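Local coordinates for Rv1989c (MbcT) (Mycobacterium tuberculosis, PDB 6FKG), which degrades NAD(+) by phosphorolysis as the toxic half of a type II toxin-antitoxin pair, and is held inactive by its antitoxin MbcA, which blocks access to the active site, at residues T24-T29 with Y89-I94; L53-Y58 with A157-T162; M67-R72 with V145-G150; T80-L85 with A178-L183. All blocks are in the same frame, centred on the assembly; numbering follows the deposited sequence. Where two conformers were deposited one is given.

From the N terminus the chain first lays down 24-29, then the opening halves of the other three contacts: 53-58, 67-72 and 80-85. Contact 1 closes first, when strand 89-103 returns beside strand 19-30, and its loop is crossed by all three others. Contact 3 closes next, bringing the turn after strand 142-147 against helix 63-76; it nests inside contact 2, which shuts when helix 158-161 meets the start of strand 56-60. Contact 4 closes last, docking the C-terminal helix on helix 81-84 and crossing every other contact. Contacts 1, 3 and 4 touch one another around helix 63-76, while contact 2 touches contact 1 through Arg-27.

Contact 1 of 4, residues T24-T29 with Y89-I94; sequences TCYRYT and YRLHTI
Arg-27 and His-92 sit opposite each other as a hydrogen-bonded pair of antiparallel strands in the mixed sheet of the RES domain, a member of the ADP-ribosyl clan. Cys-25 with Ile-94 and Thr-29 with Arg-90 are bonded in the same way, so three doubly bonded pairs hold 24-29 to 89-94. His-92 can be traced outward from its CB, which lies 3.6 Å from Arg-27 O, the oxygen that also receives His-92 N. With CG beside the backbone N (chi1 -49°), the imidazole leans across to the partner strand. Ring atom CD2 stays 3.6 Å from Arg-27 O as it passes, and NE2 donates to Thr-29 OG1 at 2.8 Å, with the hydroxyl oxygen exactly in the ring plane. On the ring's other nitrogen, ND1 is hydrogen-bonded to Ser-172 OG of strand 167-174, so bonds at both nitrogens fix the ring's rotation.

Arg-27 runs out fully extended from the same face, and its guanidinium passes under the methyl of Thr-29, CG2 standing 3.5 Å above the plane near its rim. Its nitrogens bind Ala-35 O, Ser-37 O and, through NH2, Glu-111 O of the MbcA chain, so the antitoxin reaches this face of the sheet directly.

The other face carries Tyr-26, Tyr-28, Leu-91 and Thr-93 and meets helix 63-76. There Leu-91 CD1 lies 4.1 Å from Tyr-26 CB. Farther along, Tyr-26 and Thr-93 run side by side, bringing ring atom CE2 of Tyr-26 to 3.5 Å from Thr-93 OG1.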
loop_
_atom_site.group_PDB
_atom_site.type_symbol
_atom_site.label_atom_id
_atom_site.label_comp_id
_atom_site.label_asym_id
_atom_site.label_seq_id
_atom_site.Cartn_x
_atom_site.Cartn_y
_atom_site.Cartn_z
ATOM N N THR B 24 16.383 -51.216 3.237
ATOM C CA THR B 24 17.324 -50.548 4.113
ATOM C C THR B 24 17.774 -49.259 3.429
ATOM O O THR B 24 18.326 -49.296 2.323
ATOM C CB THR B 24 18.535 -51.434 4.418
ATOM O OG1 THR B 24 18.099 -52.615 5.108
ATOM C CG2 THR B 24 19.518 -50.681 5.284
ATOM N N CYS B 25 17.517 -48.121 4.073
ATOM C CA CYS B 25 17.768 -46.825 3.456
ATOM C C CYS B 25 18.750 -45.996 4.265
ATOM O O CYS B 25 19.121 -46.355 5.381
ATOM C CB CYS B 25 16.468 -46.036 3.285
ATOM S SG CYS B 25 15.301 -46.791 2.123
ATOM N N TYR B 26 19.140 -44.866 3.692
ATOM C CA TYR B 26 20.205 -44.059 4.252
ATOM C C TYR B 26 19.849 -42.597 4.190
ATOM O O TYR B 26 19.294 -42.102 3.203
ATOM C CB TYR B 26 21.524 -44.320 3.498
ATOM C CG TYR B 26 21.950 -45.759 3.593
ATOM C CD1 TYR B 26 21.469 -46.710 2.695
ATOM C CD2 TYR B 26 22.797 -46.178 4.608
ATOM C CE1 TYR B 26 21.837 -48.038 2.801
ATOM C CE2 TYR B 26 23.171 -47.494 4.717
ATOM C CZ TYR B 26 22.694 -48.416 3.812
ATOM O OH TYR B 26 23.076 -49.723 3.930
ATOM N N ARG B 27 20.179 -41.906 5.267
ATOM C CA ARG B 27 19.946 -40.491 5.372
ATOM C C ARG B 27 21.162 -39.846 6.034
ATOM O O ARG B 27 21.744 -40.452 6.916
ATOM C CB ARG B 27 18.693 -40.237 6.211
ATOM C CG ARG B 27 18.391 -38.797 6.355
ATOM C CD ARG B 27 17.419 -38.522 7.485
ATOM N NE ARG B 27 17.102 -37.109 7.434
ATOM C CZ ARG B 27 16.327 -36.491 8.306
ATOM N NH1 ARG B 27 15.777 -37.182 9.304
ATOM N NH2 ARG B 27 16.095 -35.190 8.171
ATOM N N TYR B 28 21.527 -38.621 5.656
ATOM C CA TYR B 28 22.575 -37.931 6.408
ATOM C C TYR B 28 21.987 -36.668 7.047
ATOM O O TYR B 28 21.015 -36.086 6.552
ATOM C CB TYR B 28 23.814 -37.615 5.514
ATOM C CG TYR B 28 23.610 -36.442 4.583
ATOM C CD1 TYR B 28 22.855 -36.575 3.429
ATOM C CD2 TYR B 28 24.171 -35.203 4.861
ATOM C CE1 TYR B 28 22.645 -35.506 2.585
ATOM C CE2 TYR B 28 23.959 -34.120 4.022
ATOM C CZ TYR B 28 23.197 -34.278 2.890
ATOM O OH TYR B 28 22.993 -33.202 2.051
ATOM N N THR B 29 22.527 -36.301 8.207
ATOM C CA THR B 29 22.112 -35.098 8.906
ATOM C C THR B 29 23.339 -34.533 9.594
ATOM O O THR B 29 24.340 -35.231 9.759
ATOM C CB THR B 29 21.034 -35.358 10.006
ATOM O OG1 THR B 29 21.613 -36.127 11.065
ATOM C CG2 THR B 29 19.808 -36.063 9.447
ATOM N N TYR B 89 28.785 -34.240 10.425
ATOM C CA TYR B 89 27.590 -34.922 9.926
ATOM C C TYR B 89 27.596 -36.390 10.335
ATOM O O TYR B 89 28.642 -36.965 10.645
ATOM C CB TYR B 89 27.496 -34.847 8.401
ATOM C CG TYR B 89 27.169 -33.482 7.848
ATOM C CD1 TYR B 89 28.174 -32.555 7.597
ATOM C CD2 TYR B 89 25.854 -33.129 7.567
ATOM C CE1 TYR B 89 27.866 -31.294 7.072
ATOM C CE2 TYR B 89 25.529 -31.874 7.058
ATOM C CZ TYR B 89 26.543 -30.968 6.798
ATOM O OH TYR B 89 26.232 -29.730 6.283
ATOM N N ARG B 90 26.418 -37.001 10.315
ATOM C CA ARG B 90 26.305 -38.425 10.584
ATOM C C ARG B 90 25.469 -39.113 9.510
ATOM O O ARG B 90 24.591 -38.496 8.892
ATOM C CB ARG B 90 25.713 -38.668 11.979
ATOM C CG ARG B 90 26.694 -38.331 13.104
ATOM C CD ARG B 90 26.185 -38.771 14.464
ATOM N NE ARG B 90 27.201 -38.612 15.501
ATOM C CZ ARG B 90 26.932 -38.579 16.801
ATOM N NH1 ARG B 90 27.913 -38.432 17.683
ATOM N NH2 ARG B 90 25.678 -38.688 17.218
ATOM N N LEU B 91 25.767 -40.388 9.292
ATOM C CA LEU B 91 25.075 -41.204 8.318
ATOM C C LEU B 91 24.214 -42.217 9.055
ATOM O O LEU B 91 24.720 -43.045 9.819
ATOM C CB LEU B 91 26.076 -41.927 7.396
ATOM C CG LEU B 91 25.446 -42.902 6.399
ATOM C CD1 LEU B 91 24.529 -42.193 5.409
ATOM C CD2 LEU B 91 26.546 -43.648 5.670
ATOM N N HIS B 92 22.915 -42.140 8.806
ATOM C CA HIS B 92 21.928 -42.987 9.459
ATOM C C HIS B 92 21.433 -44.087 8.559
ATOM O O HIS B 92 21.003 -43.837 7.439
ATOM C CB HIS B 92 20.738 -42.150 9.907
ATOM C CG HIS B 92 21.129 -40.924 10.652
ATOM N ND1 HIS B 92 21.680 -40.971 11.916
ATOM C CD2 HIS B 92 21.067 -39.615 10.310
ATOM C CE1 HIS B 92 21.929 -39.736 12.323
ATOM N NE2 HIS B 92 21.568 -38.896 11.366
ATOM N N THR B 93 21.485 -45.304 9.069
ATOM C CA THR B 93 20.939 -46.458 8.392
ATOM C C THR B 93 19.550 -46.691 8.956
ATOM O O THR B 93 19.408 -46.920 10.152
ATOM C CB THR B 93 21.805 -47.691 8.615
ATOM O OG1 THR B 93 23.139 -47.420 8.168
ATOM C CG2 THR B 93 21.246 -48.885 7.861
ATOM N N ILE B 94 18.538 -46.610 8.101
ATOM C CA ILE B 94 17.146 -46.658 8.540
ATOM C C ILE B 94 16.393 -47.697 7.732
ATOM O O ILE B 94 16.250 -47.571 6.515
ATOM C CB ILE B 94 16.461 -45.285 8.399
ATOM C CG1 ILE B 94 17.169 -44.248 9.287
ATOM C CG2 ILE B 94 14.962 -45.389 8.744
ATOM C CD1 ILE B 94 16.842 -42.787 8.955
#

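Contact 2 of 4, residues L53-Y58 with A157-T162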
loop_
_atom_site.group_PDB
_atom_site.type_symbol
_atom_site.label_atom_id
_atom_site.label_comp_id
_atom_site.label_asym_id
_atom_site.label_seq_id
_atom_site.Cartn_x
_atom_site.Cartn_y
_atom_site.Cartn_z
ATOM N N LEU B 53 3.747 -27.219 5.325
ATOM C CA LEU B 53 2.537 -28.031 5.466
ATOM C C LEU B 53 2.764 -29.330 6.228
ATOM O O LEU B 53 1.902 -29.776 6.996
ATOM C CB LEU B 53 1.944 -28.342 4.095
ATOM C CG LEU B 53 1.182 -27.175 3.464
ATOM C CD1 LEU B 53 0.626 -27.582 2.109
ATOM C CD2 LEU B 53 0.074 -26.698 4.400
ATOM N N PHE B 54 3.915 -29.954 6.008
ATOM C CA PHE B 54 4.176 -31.236 6.648
ATOM C C PHE B 54 5.661 -31.488 6.723
ATOM O O PHE B 54 6.403 -31.046 5.851
ATOM C CB PHE B 54 3.475 -32.396 5.899
ATOM C CG PHE B 54 3.760 -32.450 4.391
ATOM C CD1 PHE B 54 4.833 -33.173 3.893
ATOM C CD2 PHE B 54 2.918 -31.811 3.488
ATOM C CE1 PHE B 54 5.079 -33.239 2.504
ATOM C CE2 PHE B 54 3.142 -31.870 2.119
ATOM C CZ PHE B 54 4.223 -32.582 1.618
ATOM N N PRO B 55 6.099 -32.213 7.766
ATOM C CA PRO B 55 7.482 -32.681 7.830
ATOM C C PRO B 55 7.739 -33.689 6.727
ATOM O O PRO B 55 6.828 -34.413 6.300
ATOM C CB PRO B 55 7.590 -33.343 9.216
ATOM C CG PRO B 55 6.352 -32.961 9.959
ATOM C CD PRO B 55 5.307 -32.627 8.939
ATOM N N ALA B 56 8.975 -33.729 6.253
ATOM C CA ALA B 56 9.355 -34.721 5.249
ATOM C C ALA B 56 10.795 -35.140 5.471
ATOM O O ALA B 56 11.624 -34.328 5.875
ATOM C CB ALA B 56 9.165 -34.166 3.828
ATOM N N ILE B 57 11.070 -36.418 5.206
ATOM C CA ILE B 57 12.392 -37.014 5.398
ATOM C C ILE B 57 12.890 -37.527 4.066
ATOM O O ILE B 57 12.181 -38.267 3.394
ATOM C CB ILE B 57 12.361 -38.216 6.365
ATOM C CG1 ILE B 57 11.814 -37.835 7.739
ATOM C CG2 ILE B 57 13.747 -38.810 6.521
ATOM C CD1 ILE B 57 11.672 -39.062 8.632
ATOM N N TYR B 58 14.117 -37.171 3.693
ATOM C CA TYR B 58 14.681 -37.642 2.436
ATOM C C TYR B 58 15.709 -38.755 2.673
ATOM O O TYR B 58 16.681 -38.564 3.409
ATOM C CB TYR B 58 15.303 -36.459 1.686
ATOM C CG TYR B 58 14.253 -35.549 1.071
ATOM C CD1 TYR B 58 13.587 -34.603 1.841
ATOM C CD2 TYR B 58 13.906 -35.674 -0.275
ATOM C CE1 TYR B 58 12.608 -33.780 1.286
ATOM C CE2 TYR B 58 12.930 -34.861 -0.838
ATOM C CZ TYR B 58 12.279 -33.925 -0.046
ATOM O OH TYR B 58 11.307 -33.126 -0.597
ATOM N N ALA B 157 5.127 -36.675 6.663
ATOM C CA ALA B 157 4.383 -36.690 7.926
ATOM C C ALA B 157 4.475 -38.066 8.594
ATOM O O ALA B 157 3.467 -38.658 8.992
ATOM C CB ALA B 157 2.940 -36.299 7.692
ATOM N N TYR B 158 5.710 -38.552 8.682
ATOM C CA TYR B 158 6.067 -39.836 9.260
ATOM C C TYR B 158 5.346 -40.128 10.569
ATOM O O TYR B 158 4.739 -41.191 10.740
ATOM C CB TYR B 158 7.589 -39.863 9.465
ATOM C CG TYR B 158 8.088 -40.830 10.496
ATOM C CD1 TYR B 158 8.815 -40.383 11.597
ATOM C CD2 TYR B 158 7.846 -42.197 10.370
ATOM C CE1 TYR B 158 9.277 -41.277 12.556
ATOM C CE2 TYR B 158 8.304 -43.094 11.317
ATOM C CZ TYR B 158 9.019 -42.634 12.406
ATOM O OH TYR B 158 9.475 -43.538 13.345
ATOM N N GLU B 159 5.410 -39.165 11.480
ATOM C CA GLU B 159 4.909 -39.327 12.841
ATOM C C GLU B 159 3.419 -39.680 12.895
ATOM O O GLU B 159 3.015 -40.557 13.659
ATOM C CB GLU B 159 5.185 -38.047 13.646
ATOM C CG GLU B 159 6.679 -37.682 13.792
ATOM C CD GLU B 159 7.273 -36.927 12.584
ATOM O OE1 GLU B 159 6.642 -36.872 11.506
ATOM O OE2 GLU B 159 8.387 -36.375 12.726
ATOM N N GLN B 160 2.618 -39.010 12.069
ATOM C CA GLN B 160 1.165 -39.197 12.053
ATOM C C GLN B 160 0.719 -40.358 11.182
ATOM O O GLN B 160 -0.348 -40.929 11.398
ATOM C CB GLN B 160 0.454 -37.931 11.555
ATOM C CG GLN B 160 0.310 -36.841 12.587
ATOM C CD GLN B 160 1.620 -36.156 12.854
ATOM O OE1 GLN B 160 2.362 -35.829 11.927
ATOM N NE2 GLN B 160 1.924 -35.944 14.128
ATOM N N ARG B 161 1.533 -40.700 10.189
ATOM C CA ARG B 161 1.062 -41.569 9.120
ATOM C C ARG B 161 1.642 -42.971 9.107
ATOM O O ARG B 161 1.239 -43.788 8.284
ATOM C CB ARG B 161 1.341 -40.910 7.786
ATOM C CG ARG B 161 0.815 -39.522 7.745
ATOM C CD ARG B 161 0.144 -39.271 6.449
ATOM N NE ARG B 161 -0.843 -38.208 6.559
ATOM C CZ ARG B 161 -1.211 -37.472 5.523
ATOM N NH1 ARG B 161 -0.646 -37.714 4.355
ATOM N NH2 ARG B 161 -2.117 -36.510 5.656
ATOM N N THR B 162 2.577 -43.253 10.006
ATOM C CA THR B 162 3.199 -44.564 10.016
ATOM C C THR B 162 2.872 -45.358 11.276
ATOM O O THR B 162 2.768 -44.822 12.380
ATOM C CB THR B 162 4.735 -44.470 9.857
ATOM O OG1 THR B 162 5.307 -43.881 11.031
ATOM C CG2 THR B 162 5.112 -43.651 8.611
HETATM O O HOH W 1 8.149 -37.209 7.751
#
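Pro-55 O accepts Ala-157 N at 2.9 Å in a nearly straight bond (172° at the hydrogen), while Ala-157 itself takes up a left-handed helical conformation at the N-cap of helix 158-161. Beside this bond a water accepts from Tyr-158 N at 2.9 Å and donates only weakly back to Pro-55 O.

Two apolar touches flank the bond. Phe-54 brings its CB to 4.3 Å from Ala-157 CB, and its ring goes on to stack with Trp-136 of helix 126-137. Three residues on, Ile-57 reaches out with CD1 anti to CA (chi2 175°), which sets that methyl 4.2 Å from Tyr-158 CB. A carbon beside a carboxylate oxygen makes the remaining approach: Pro-55 CG comes to 4.2 Å from Glu-159 OE1.

In the fold this is the end of an antiparallel strand pair: Ile-57 is backbone-bonded to Val-155 of strand 150-156, and the Pro-55 to Ala-157 bond continues the same register just where that strand gives way to a short helix of the RES domain. The helix is closed by Thr-162, whose OG1 donates to Tyr-158 O at 2.8 Å. Arg-161 N reaches the same oxygen from the opposite face of its plane. Arg-161 also places its guanidinium in a cation-pi contact with Trp-136, the ring against which Phe-54 stacks.

Contact 3 of 4, residues M67-R72 with V145-G150; sequences MVEVER and VPAAGG
The guanidinium of Arg-72 has Glu-69 OE1 at its edge and a water over one face, near the rim, while Ala-148 CB comes in obliquely and touches Arg-72 CD at 4.0 Å. At the edge, NH1 makes a 2.9 Å salt bridge with Glu-69 OE1, using the oxygen's syn lone pair. The same NH1 also bonds Val-115 O of the MbcA chain, and Phe-114 of that chain packs on Glu-69, so the antitoxin closes over this pair. A bend at chi2 (-56°) brings the carboxylate of Glu-69 near the facing turn.

That turn, of type I, runs from Ala-147 to Gly-150 and joins strands 142-147 and 150-156 in a tight hairpin, with Ala-147 and Gly-150 bonded to each other through both backbone pairs. The N-H groups of its two central residues, Ala-148 and Gly-149, each go to a water that lies between the turn and Glu-69. One water takes Gly-149 N and donates to Glu-69 OE2 at 2.7 Å. The second, the one lying over the guanidinium, does the same for Ala-148 N and reaches OE2 at 2.6 Å. Ala-147 CB stands beside the same oxygen.

Apolar contact is made by Val-68 and Arg-72. Val-68 faces the turn with both methyls: CG1 sits 3.8 Å from Ala-148 CB, and CG2 lies 3.9 Å from Gly-149 CA, where there is no side chain to hold the helix off. With no hydrogen bond passing straight across, the polar link between 67-72 and 145-150 runs through two waters, both gathered on one carboxylate oxygen that Arg-72 steadies through its neighbour.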
loop_
_atom_site.group_PDB
_atom_site.type_symbol
_atom_site.label_atom_id
_atom_site.label_comp_id
_atom_site.label_asym_id
_atom_site.label_seq_id
_atom_site.Cartn_x
_atom_site.Cartn_y
_atom_site.Cartn_z
ATOM N N MET B 67 25.552 -40.734 -0.754
ATOM C CA MET B 67 26.774 -39.929 -0.934
ATOM C C MET B 67 26.639 -39.005 -2.135
ATOM O O MET B 67 27.123 -37.872 -2.124
ATOM C CB MET B 67 28.017 -40.807 -1.108
ATOM C CG MET B 67 28.399 -41.638 0.139
ATOM S SD MET B 67 28.460 -40.711 1.696
ATOM C CE MET B 67 26.835 -41.026 2.415
ATOM N N VAL B 68 25.983 -39.493 -3.179
ATOM C CA VAL B 68 25.727 -38.657 -4.348
ATOM C C VAL B 68 24.879 -37.440 -3.929
ATOM O O VAL B 68 25.122 -36.325 -4.379
ATOM C CB VAL B 68 25.042 -39.462 -5.462
ATOM C CG1 VAL B 68 24.663 -38.561 -6.644
ATOM C CG2 VAL B 68 25.965 -40.581 -5.927
ATOM N N GLU B 69 23.910 -37.636 -3.035
ATOM C CA GLU B 69 23.102 -36.498 -2.585
ATOM C C GLU B 69 23.938 -35.547 -1.713
ATOM O O GLU B 69 23.763 -34.324 -1.773
ATOM C CB GLU B 69 21.853 -36.973 -1.837
ATOM C CG GLU B 69 20.860 -37.767 -2.718
ATOM C CD GLU B 69 20.396 -36.997 -3.951
ATOM O OE1 GLU B 69 20.260 -35.755 -3.900
ATOM O OE2 GLU B 69 20.171 -37.641 -4.988
ATOM N N VAL B 70 24.887 -36.094 -0.954
ATOM C CA VAL B 70 25.794 -35.239 -0.193
ATOM C C VAL B 70 26.583 -34.336 -1.156
ATOM O O VAL B 70 26.756 -33.149 -0.909
ATOM C CB VAL B 70 26.778 -36.052 0.690
ATOM C CG1 VAL B 70 27.795 -35.119 1.356
ATOM C CG2 VAL B 70 26.022 -36.845 1.761
ATOM N N GLU B 71 27.033 -34.904 -2.272
ATOM C CA GLU B 71 27.744 -34.128 -3.289
ATOM C C GLU B 71 26.893 -33.002 -3.875
ATOM O O GLU B 71 27.369 -31.880 -4.071
ATOM C CB GLU B 71 28.195 -35.031 -4.440
ATOM C CG GLU B 71 29.107 -36.139 -4.050
ATOM C CD GLU B 71 29.518 -36.981 -5.262
ATOM O OE1 GLU B 71 29.050 -36.699 -6.392
ATOM O OE2 GLU B 71 30.305 -37.923 -5.080
ATOM N N ARG B 72 25.650 -33.329 -4.218
ATOM C CA ARG B 72 24.741 -32.345 -4.798
ATOM C C ARG B 72 24.447 -31.210 -3.826
ATOM O O ARG B 72 24.361 -30.055 -4.232
ATOM C CB ARG B 72 23.434 -33.004 -5.235
ATOM C CG ARG B 72 23.616 -33.999 -6.393
ATOM C CD ARG B 72 22.276 -34.628 -6.791
ATOM N NE ARG B 72 21.402 -33.671 -7.461
ATOM C CZ ARG B 72 20.256 -33.225 -6.968
ATOM N NH1 ARG B 72 19.829 -33.655 -5.785
ATOM N NH2 ARG B 72 19.537 -32.348 -7.670
ATOM N N VAL B 145 11.199 -42.174 -5.694
ATOM C CA VAL B 145 11.578 -41.285 -6.777
ATOM C C VAL B 145 12.907 -41.702 -7.358
ATOM O O VAL B 145 13.708 -42.348 -6.685
ATOM C CB VAL B 145 11.672 -39.810 -6.288
ATOM C CG1 VAL B 145 10.333 -39.330 -5.733
ATOM C CG2 VAL B 145 12.780 -39.646 -5.214
ATOM N N PRO B 146 13.162 -41.332 -8.613
ATOM C CA PRO B 146 14.534 -41.576 -9.063
ATOM C C PRO B 146 15.463 -40.565 -8.389
ATOM O O PRO B 146 15.027 -39.467 -8.044
ATOM C CB PRO B 146 14.455 -41.366 -10.575
ATOM C CG PRO B 146 13.339 -40.376 -10.748
ATOM C CD PRO B 146 12.374 -40.559 -9.589
ATOM N N ALA B 147 16.718 -40.943 -8.185
ATOM C CA ALA B 147 17.717 -40.017 -7.681
ATOM C C ALA B 147 18.955 -40.135 -8.550
ATOM O O ALA B 147 19.129 -41.144 -9.253
ATOM C CB ALA B 147 18.042 -40.304 -6.226
ATOM N N ALA B 148 19.809 -39.113 -8.505
ATOM C CA ALA B 148 21.012 -39.088 -9.338
ATOM C C ALA B 148 21.856 -40.341 -9.133
ATOM O O ALA B 148 22.432 -40.858 -10.079
ATOM C CB ALA B 148 21.834 -37.838 -9.057
ATOM N N GLY B 149 21.899 -40.853 -7.905
ATOM C CA GLY B 149 22.730 -42.012 -7.627
ATOM C C GLY B 149 21.991 -43.322 -7.409
ATOM O O GLY B 149 22.603 -44.317 -7.020
ATOM N N GLY B 150 20.683 -43.333 -7.649
ATOM C CA GLY B 150 19.879 -44.534 -7.452
ATOM C C GLY B 150 18.413 -44.198 -7.209
ATOM O O GLY B 150 17.799 -43.497 -8.011
HETATM O O HOH W 2 21.354 -40.081 -5.285
HETATM O O HOH W 3 19.163 -36.723 -7.173
#

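Contact 4 of 4, residues T80-L85 with A178-L183; sequences TAEKML and ALYQEL
Tyr-180 lays its ring against Ala-81 where the C-terminal helix 177-185 packs on the short helix 81-84, a helix-to-helix contact in which Tyr-180 contributes most of the buried surface on its helix. Here the fit is close. Ala-81 CB sits over a ring face in a CH-pi contact, 3.6 Å from the centroid of the Tyr-180 ring and 17° off its normal, nearest to the CZ side. At the root of the same side chain, Leu-85 crosses at about a right angle and presses its CD1 to 3.4 Å from Tyr-180 CB. Met-67 of helix 63-76 also packs on Tyr-180, so three helices meet around the ring.

Outward, the contact becomes polar and looser. Glu-82 folds back at chi2 (84°), which swings its carboxylate to the ring's edge: OE2 lies in the ring plane, 3.3 Å from Tyr-180 CE1, with the carboxylate nearly upright to the ring. This oxygen also takes the amide of Gln-181 at 3.1 Å from NE2. The bond uses the anti lone pair of OE2 and forms the single direct hydrogen bond between the two segments. The hydroxyl of Tyr-180 bonds Glu-71 OE2 of helix 63-76. On the outer side, where Gln-181 is exposed to solvent, one water bridges Glu-82 OE1 and Tyr-180 OH, donating to each at 2.8 Å.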
loop_
_atom_site.group_PDB
_atom_site.type_symbol
_atom_site.label_atom_id
_atom_site.label_comp_id
_atom_site.label_asym_id
_atom_site.label_seq_id
_atom_site.Cartn_x
_atom_site.Cartn_y
_atom_site.Cartn_z
ATOM N N THR B 80 32.515 -28.796 -1.877
ATOM C CA THR B 80 32.566 -30.217 -2.220
ATOM C C THR B 80 32.197 -31.049 -1.012
ATOM O O THR B 80 32.272 -30.559 0.118
ATOM C CB THR B 80 33.950 -30.649 -2.687
ATOM O OG1 THR B 80 34.883 -30.470 -1.613
ATOM C CG2 THR B 80 34.399 -29.839 -3.902
ATOM N N ALA B 81 31.801 -32.299 -1.242
ATOM C CA ALA B 81 31.453 -33.199 -0.140
ATOM C C ALA B 81 32.628 -33.294 0.840
ATOM O O ALA B 81 32.427 -33.225 2.051
ATOM C CB ALA B 81 31.073 -34.593 -0.661
ATOM N N GLU B 82 33.841 -33.436 0.303
ATOM C CA GLU B 82 35.050 -33.547 1.117
ATOM C C GLU B 82 35.232 -32.398 2.094
ATOM O O GLU B 82 35.625 -32.609 3.237
ATOM C CB GLU B 82 36.292 -33.623 0.228
ATOM C CG GLU B 82 36.511 -34.959 -0.436
ATOM C CD GLU B 82 35.733 -35.117 -1.727
ATOM O OE1 GLU B 82 34.939 -34.211 -2.089
ATOM O OE2 GLU B 82 35.945 -36.151 -2.396
ATOM N N LYS B 83 34.960 -31.181 1.642
ATOM C CA LYS B 83 35.101 -30.001 2.499
ATOM C C LYS B 83 33.897 -29.808 3.422
ATOM O O LYS B 83 34.047 -29.441 4.588
ATOM C CB LYS B 83 35.297 -28.746 1.651
ATOM C CG LYS B 83 36.652 -28.653 0.948
ATOM C CD LYS B 83 37.788 -28.454 1.948
ATOM C CE LYS B 83 39.122 -28.240 1.256
ATOM N NZ LYS B 83 40.251 -28.251 2.232
ATOM N N MET B 84 32.699 -30.041 2.897
ATOM C CA MET B 84 31.473 -29.858 3.685
ATOM C C MET B 84 31.464 -30.765 4.903
ATOM O O MET B 84 31.025 -30.365 6.000
ATOM C CB MET B 84 30.233 -30.125 2.825
ATOM C CG MET B 84 28.900 -29.899 3.537
ATOM S SD MET B 84 27.520 -30.087 2.382
ATOM C CE MET B 84 27.149 -31.813 2.581
ATOM N N LEU B 85 31.961 -31.984 4.711
ATOM C CA LEU B 85 31.941 -32.993 5.770
ATOM C C LEU B 85 33.029 -32.779 6.824
ATOM O O LEU B 85 33.208 -33.604 7.716
ATOM C CB LEU B 85 32.068 -34.379 5.167
ATOM C CG LEU B 85 30.838 -34.809 4.362
ATOM C CD1 LEU B 85 31.115 -36.128 3.668
ATOM C CD2 LEU B 85 29.589 -34.919 5.278
ATOM N N ALA B 178 36.686 -39.136 4.728
ATOM C CA ALA B 178 37.218 -40.451 4.386
ATOM C C ALA B 178 36.098 -41.475 4.164
ATOM O O ALA B 178 36.145 -42.246 3.208
ATOM C CB ALA B 178 38.188 -40.943 5.470
ATOM N N LEU B 179 35.093 -41.488 5.041
ATOM C CA LEU B 179 34.000 -42.451 4.905
ATOM C C LEU B 179 33.203 -42.176 3.647
ATOM O O LEU B 179 32.816 -43.107 2.943
ATOM C CB LEU B 179 33.058 -42.410 6.107
ATOM C CG LEU B 179 31.940 -43.460 6.059
ATOM C CD1 LEU B 179 32.509 -44.869 5.898
ATOM C CD2 LEU B 179 31.063 -43.361 7.312
ATOM N N TYR B 180 32.942 -40.893 3.392
ATOM C CA TYR B 180 32.240 -40.486 2.178
ATOM C C TYR B 180 32.928 -41.073 0.944
ATOM O O TYR B 180 32.294 -41.643 0.070
ATOM C CB TYR B 180 32.179 -38.956 2.073
ATOM C CG TYR B 180 32.093 -38.486 0.652
ATOM C CD1 TYR B 180 33.233 -38.080 -0.031
ATOM C CD2 TYR B 180 30.886 -38.483 -0.031
ATOM C CE1 TYR B 180 33.176 -37.690 -1.336
ATOM C CE2 TYR B 180 30.826 -38.087 -1.366
ATOM C CZ TYR B 180 31.978 -37.689 -2.004
ATOM O OH TYR B 180 31.966 -37.289 -3.326
ATOM N N GLN B 181 34.240 -40.925 0.873
ATOM C CA GLN B 181 34.967 -41.399 -0.303
ATOM C C GLN B 181 34.910 -42.911 -0.415
ATOM O O GLN B 181 34.825 -43.472 -1.511
ATOM C CB GLN B 181 36.411 -40.918 -0.255
ATOM C CG GLN B 181 36.508 -39.413 -0.208
ATOM C CD GLN B 181 37.933 -38.911 -0.328
ATOM O OE1 GLN B 181 38.828 -39.374 0.380
ATOM N NE2 GLN B 181 38.149 -37.957 -1.226
ATOM N N GLU B 182 34.955 -43.564 0.738
ATOM C CA GLU B 182 34.863 -45.007 0.806
ATOM C C GLU B 182 33.493 -45.478 0.315
ATOM O O GLU B 182 33.400 -46.349 -0.551
ATOM C CB GLU B 182 35.120 -45.460 2.235
ATOM C CG GLU B 182 35.137 -46.940 2.466
ATOM C CD GLU B 182 35.335 -47.242 3.929
ATOM O OE1 GLU B 182 36.197 -46.586 4.553
ATOM O OE2 GLU B 182 34.601 -48.090 4.467
ATOM N N LEU B 183 32.432 -44.876 0.848
ATOM C CA LEU B 183 31.077 -45.267 0.462
ATOM C C LEU B 183 30.730 -44.866 -0.970
ATOM O O LEU B 183 29.954 -45.546 -1.636
ATOM C CB LEU B 183 30.060 -44.670 1.427
ATOM C CG LEU B 183 30.223 -45.200 2.852
ATOM C CD1 LEU B 183 29.256 -44.501 3.809
ATOM C CD2 LEU B 183 30.011 -46.709 2.865
HETATM O O HOH W 4 33.173 -34.937 -4.166
#